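Protein disulfide isomerase (Pseudomonas aeruginosa, PDB 4N30) probably works as a thiol-disulfide oxidoreductase of the DsbA subfamily, with a thioredoxin fold, in the machinery that introduces disulfide bonds into proteins. Local coordinates at residues Y61-C66 with T181-L186; W90-L95 with K169-I174. All blocks are in the same frame, centred on the assembly; numbering follows the deposited sequence.

Contacts 1 and 2 sit on neighbouring strands of one mixed sheet, their centres about 9 Å apart. Contact 1 joins the end of strand 56-62 and the turn after it to the cis-proline loop and the start of strand 185-190; contact 2 sets the end of strand 86-92 against helix 162-177. Along the chain the order is 61-66, 90-95, 169-174, 181-186, so both segments of contact 2 fall between those of contact 1. The two meet directly: A62 O lies 2.9 Å from L93 N, a probable hydrogen bond. One strand thus leads into the turn and helix that begin with the CxxC, the probable redox site, and its neighbour packs against helix 162-177.

Contact 1 (Y61-C66 with T181-L186)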
# COMPACT_ATOMS: atom_id res chain seq x y z
N TYR A 61 3.13 4.50 -0.92
CA TYR A 61 4.31 3.77 -0.48
C TYR A 61 4.29 3.71 1.02
O TYR A 61 4.34 4.75 1.72
CB TYR A 61 5.61 4.44 -0.98
CG TYR A 61 5.79 4.24 -2.46
CD1 TYR A 61 6.59 3.21 -2.93
CD2 TYR A 61 5.15 5.08 -3.40
CE1 TYR A 61 6.73 2.94 -4.30
CE2 TYR A 61 5.29 4.83 -4.79
CZ TYR A 61 6.12 3.80 -5.17
OH TYR A 61 6.24 3.50 -6.53
N ALA A 62 4.24 2.51 1.57
CA ALA A 62 3.90 2.33 2.98
C ALA A 62 4.53 1.11 3.61
O ALA A 62 5.01 0.19 2.93
CB ALA A 62 2.39 2.27 3.14
N ASP A 63 4.59 1.18 4.94
CA ASP A 63 5.35 0.21 5.79
C ASP A 63 4.41 -0.14 6.95
O ASP A 63 3.82 0.75 7.59
CB ASP A 63 6.60 1.01 6.26
CG ASP A 63 7.36 0.38 7.42
OD1 ASP A 63 6.93 -0.55 8.08
OD2 ASP A 63 8.52 0.91 7.64
N LEU A 64 4.19 -1.45 7.15
CA LEU A 64 3.19 -1.93 8.10
C LEU A 64 3.67 -1.75 9.56
O LEU A 64 2.80 -1.93 10.44
CB LEU A 64 2.90 -3.40 7.76
CG LEU A 64 1.97 -3.47 6.53
CD1 LEU A 64 2.09 -4.86 5.85
CD2 LEU A 64 0.49 -3.17 6.88
N GLU A 65 4.90 -1.37 9.81
CA GLU A 65 5.43 -0.96 11.10
C GLU A 65 5.37 0.53 11.31
O GLU A 65 5.74 0.97 12.42
CB GLU A 65 6.85 -1.51 11.30
CG GLU A 65 6.91 -3.04 11.45
CD GLU A 65 6.15 -3.47 12.67
OE1 GLU A 65 5.00 -3.82 12.58
OE2 GLU A 65 6.74 -3.39 13.78
N CYS A 66 5.01 1.30 10.32
CA CYS A 66 5.15 2.78 10.42
C CYS A 66 3.91 3.38 11.03
O CYS A 66 2.76 3.15 10.64
CB CYS A 66 5.35 3.29 8.98
SG CYS A 66 5.14 5.11 8.89
N THR A 181 12.24 8.02 0.52
CA THR A 181 12.97 7.51 1.67
C THR A 181 12.10 7.28 2.87
O THR A 181 12.61 6.73 3.86
CB THR A 181 14.11 8.49 2.07
OG1 THR A 181 13.59 9.58 2.79
CG2 THR A 181 14.97 8.99 0.91
N ALA A 182 10.86 7.81 2.92
CA ALA A 182 10.05 7.80 4.16
C ALA A 182 8.64 7.40 3.80
O ALA A 182 8.26 7.48 2.65
CB ALA A 182 10.10 9.14 4.91
N THR A 183 7.87 6.99 4.82
CA THR A 183 6.50 6.54 4.61
C THR A 183 5.53 7.25 5.48
O THR A 183 5.89 7.68 6.62
CB THR A 183 6.33 5.03 4.86
OG1 THR A 183 6.84 4.72 6.16
CG2 THR A 183 7.15 4.19 3.84
N PRO A 184 4.34 7.54 5.05
CA PRO A 184 3.85 7.28 3.67
C PRO A 184 4.36 8.32 2.71
O PRO A 184 4.57 9.54 3.07
CB PRO A 184 2.31 7.44 3.83
CG PRO A 184 2.18 8.49 4.96
CD PRO A 184 3.28 8.14 5.91
N THR A 185 4.62 7.93 1.50
CA THR A 185 4.87 8.90 0.40
C THR A 185 3.90 8.51 -0.70
O THR A 185 3.67 7.31 -0.96
CB THR A 185 6.29 8.79 -0.13
OG1 THR A 185 7.17 9.29 0.88
CG2 THR A 185 6.50 9.67 -1.40
N LEU A 186 3.25 9.50 -1.28
CA LEU A 186 2.28 9.28 -2.39
C LEU A 186 2.86 9.60 -3.72
O LEU A 186 3.52 10.62 -3.82
CB LEU A 186 1.01 10.10 -2.14
CG LEU A 186 0.44 10.00 -0.75
CD1 LEU A 186 -0.90 10.82 -0.71
CD2 LEU A 186 0.17 8.54 -0.34
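Y61 O is met by T185 N, at the start of strand 185-190, and by the CA-H of P184 in the loop just before it: T185 N donates to it over 3.2 Å, in the carbonyl plane and on a lone pair, while P184 makes a C-H...O contact with a CA-O separation of 3.2 Å. The return bond, Y61 N to T185 O at 2.9 Å, makes Y61 and T185 an antiparallel hydrogen-bonded pair, and their side chains leave on the same face of the sheet. T185 O also lies at the edge of the Y61 ring, in its plane, 3.6 Å from CD2. T185 OG1 gives its proton to A182 O, which ties the strand's first residue back to the loop before the cis peptide bond of P184.

T183 touches both the strand end and the turn. Its CG2 rests over the backbone at A62 CA, 3.8 Å away, whereas OG1, placed between the backbone N and carbonyl carbon (chi1 54°), comes 3.2 Å from C66 SG. C66 ends a type I turn from D63, tightened by an Asx turn in which D63 OD1 accepts from E65 N. The D63 OD2 oxygen accepts from L95 N. C66 stands at the N-cap of helix 67-81 and begins a CxxC sequence completed by C69; a cis-proline loop faces this helix start, as in thioredoxin-fold active sites, so this is probably the redox site.

Contact 2 (W90-L95 with K169-I174); sequences WRHLPL and KLDIDI
R91 and D171 form a side-on salt bridge in which two nitrogens share one oxygen: NE lies 3.1 Å from D171 OD1 and NH2 lies 3.2 Å from the same atom. Both arrive from one face of the carboxylate, well above its plane, although OD1 itself lies almost in the plane of the guanidinium; the two flat groups are turned 56° from each other. Bends of the arginine chain at chi2 and chi3 turn the guanidinium back toward the carboxylate. D171 OD2 serves the strand backbone instead, taking a nearly straight bond (170°) from H92 N at 2.9 Å. A water also donates to OD2 and to W90 O, giving OD2 a second donor and a further link to the strand backbone.

Next to this polar patch, I172 lies over the end of the strand. Its CD1 meets P94 CG at 3.8 Å, the side chains crossing at about a right angle, and its CG1 lies 3.6 Å from H92 O. On the other branch CG2 approaches L93 CD1. I174 CD1 touches the edge of the R91 guanidinium at NH2. This is a helix laid across a sheet strand: helix 162-177 and strand 86-92 of the thioredoxin fold run nearly perpendicular, with segment axes 7.1 Å apart at their closest.

Further out, N59 OD1 on the adjacent strand accepts from R91 NH1, which fixes the far side of the guanidinium. The H92 ring has W90 CD1 over one face, offset toward the rim, and its NE2 is hydrogen-bonded to E110 OE2 on helix 99-131. W90 packs edge-to-face with F121 of that same helix.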
# COMPACT_ATOMS: atom_id res chain seq x y z
N TRP A 90 -1.61 0.13 -2.88
CA TRP A 90 -0.58 0.03 -1.86
C TRP A 90 0.73 -0.31 -2.56
O TRP A 90 0.74 -1.33 -3.30
CB TRP A 90 -0.94 -1.09 -0.89
CG TRP A 90 0.10 -1.39 0.19
CD1 TRP A 90 1.23 -2.17 0.09
CD2 TRP A 90 0.11 -0.88 1.54
NE1 TRP A 90 1.87 -2.23 1.27
CE2 TRP A 90 1.22 -1.47 2.19
CE3 TRP A 90 -0.79 -0.06 2.26
CZ2 TRP A 90 1.51 -1.24 3.54
CZ3 TRP A 90 -0.51 0.14 3.61
CH2 TRP A 90 0.63 -0.45 4.22
N ARG A 91 1.81 0.38 -2.27
CA ARG A 91 3.13 0.02 -2.75
C ARG A 91 4.01 -0.22 -1.55
O ARG A 91 4.03 0.52 -0.58
CB ARG A 91 3.70 1.17 -3.61
CG ARG A 91 2.81 1.63 -4.78
CD ARG A 91 2.44 0.53 -5.74
NE ARG A 91 3.63 0.27 -6.44
CZ ARG A 91 4.08 0.94 -7.51
NH1 ARG A 91 3.44 1.98 -8.03
NH2 ARG A 91 5.26 0.58 -8.03
N HIS A 92 4.86 -1.24 -1.59
CA HIS A 92 5.68 -1.59 -0.44
C HIS A 92 6.87 -0.75 -0.30
O HIS A 92 7.74 -0.72 -1.22
CB HIS A 92 6.08 -3.08 -0.52
CG HIS A 92 4.94 -3.97 -0.44
ND1 HIS A 92 4.27 -4.23 0.72
CD2 HIS A 92 4.35 -4.77 -1.43
CE1 HIS A 92 3.29 -5.11 0.45
NE2 HIS A 92 3.30 -5.41 -0.86
N LEU A 93 7.07 -0.19 0.91
CA LEU A 93 8.34 0.36 1.27
C LEU A 93 8.52 0.13 2.76
O LEU A 93 8.61 1.05 3.54
CB LEU A 93 8.42 1.83 0.89
CG LEU A 93 9.76 2.53 1.14
CD1 LEU A 93 10.83 1.84 0.31
CD2 LEU A 93 9.68 4.01 0.78
N PRO A 94 8.85 -1.13 3.13
CA PRO A 94 9.23 -1.39 4.50
C PRO A 94 10.56 -0.70 4.77
O PRO A 94 11.53 -0.93 4.05
CB PRO A 94 9.39 -2.94 4.55
CG PRO A 94 9.58 -3.31 3.09
CD PRO A 94 8.79 -2.34 2.28
N LEU A 95 10.65 0.09 5.80
CA LEU A 95 11.84 0.94 6.06
C LEU A 95 12.84 0.10 6.82
O LEU A 95 12.51 -0.70 7.69
CB LEU A 95 11.48 2.17 6.89
CG LEU A 95 10.50 3.13 6.15
CD1 LEU A 95 10.18 4.27 7.13
CD2 LEU A 95 11.14 3.62 4.85
N LYS A 169 10.31 -6.35 -3.41
CA LYS A 169 11.59 -5.78 -3.76
C LYS A 169 11.49 -4.82 -4.91
O LYS A 169 12.18 -3.77 -4.87
CB LYS A 169 12.60 -6.90 -4.06
CG LYS A 169 13.03 -7.67 -2.82
CD LYS A 169 13.98 -8.83 -3.15
CE LYS A 169 14.66 -9.41 -1.93
NZ LYS A 169 15.05 -10.83 -2.23
N LEU A 170 10.67 -5.08 -5.91
CA LEU A 170 10.49 -4.22 -7.05
C LEU A 170 9.89 -2.89 -6.60
O LEU A 170 10.31 -1.80 -7.06
CB LEU A 170 9.57 -4.84 -8.11
CG LEU A 170 9.43 -4.02 -9.40
CD1 LEU A 170 10.84 -3.82 -10.01
CD2 LEU A 170 8.53 -4.76 -10.38
N ASP A 171 8.84 -2.93 -5.76
CA ASP A 171 8.29 -1.65 -5.24
C ASP A 171 9.35 -0.87 -4.50
O ASP A 171 9.45 0.36 -4.72
CB ASP A 171 7.15 -1.91 -4.27
CG ASP A 171 5.84 -2.23 -4.90
OD1 ASP A 171 5.68 -2.04 -6.16
OD2 ASP A 171 4.87 -2.56 -4.13
N ILE A 172 10.19 -1.52 -3.71
CA ILE A 172 11.22 -0.84 -2.95
C ILE A 172 12.28 -0.20 -3.87
O ILE A 172 12.67 0.99 -3.78
CB ILE A 172 11.93 -1.81 -2.01
CG1 ILE A 172 10.95 -2.25 -0.91
CG2 ILE A 172 13.16 -1.12 -1.34
CD1 ILE A 172 11.54 -3.50 -0.21
N ASP A 173 12.62 -0.95 -4.92
CA ASP A 173 13.62 -0.49 -5.93
C ASP A 173 13.06 0.68 -6.69
O ASP A 173 13.80 1.69 -6.91
CB ASP A 173 13.96 -1.63 -6.94
CG ASP A 173 14.78 -2.73 -6.32
OD1 ASP A 173 15.25 -2.63 -5.17
OD2 ASP A 173 14.83 -3.72 -7.09
N ILE A 174 11.79 0.66 -7.08
CA ILE A 174 11.16 1.79 -7.74
C ILE A 174 11.14 3.00 -6.83
O ILE A 174 11.48 4.14 -7.24
CB ILE A 174 9.77 1.48 -8.28
CG1 ILE A 174 9.90 0.46 -9.42
CG2 ILE A 174 9.01 2.72 -8.71
CD1 ILE A 174 8.58 -0.15 -9.76
O HOH W 1 2.31 -3.11 -4.76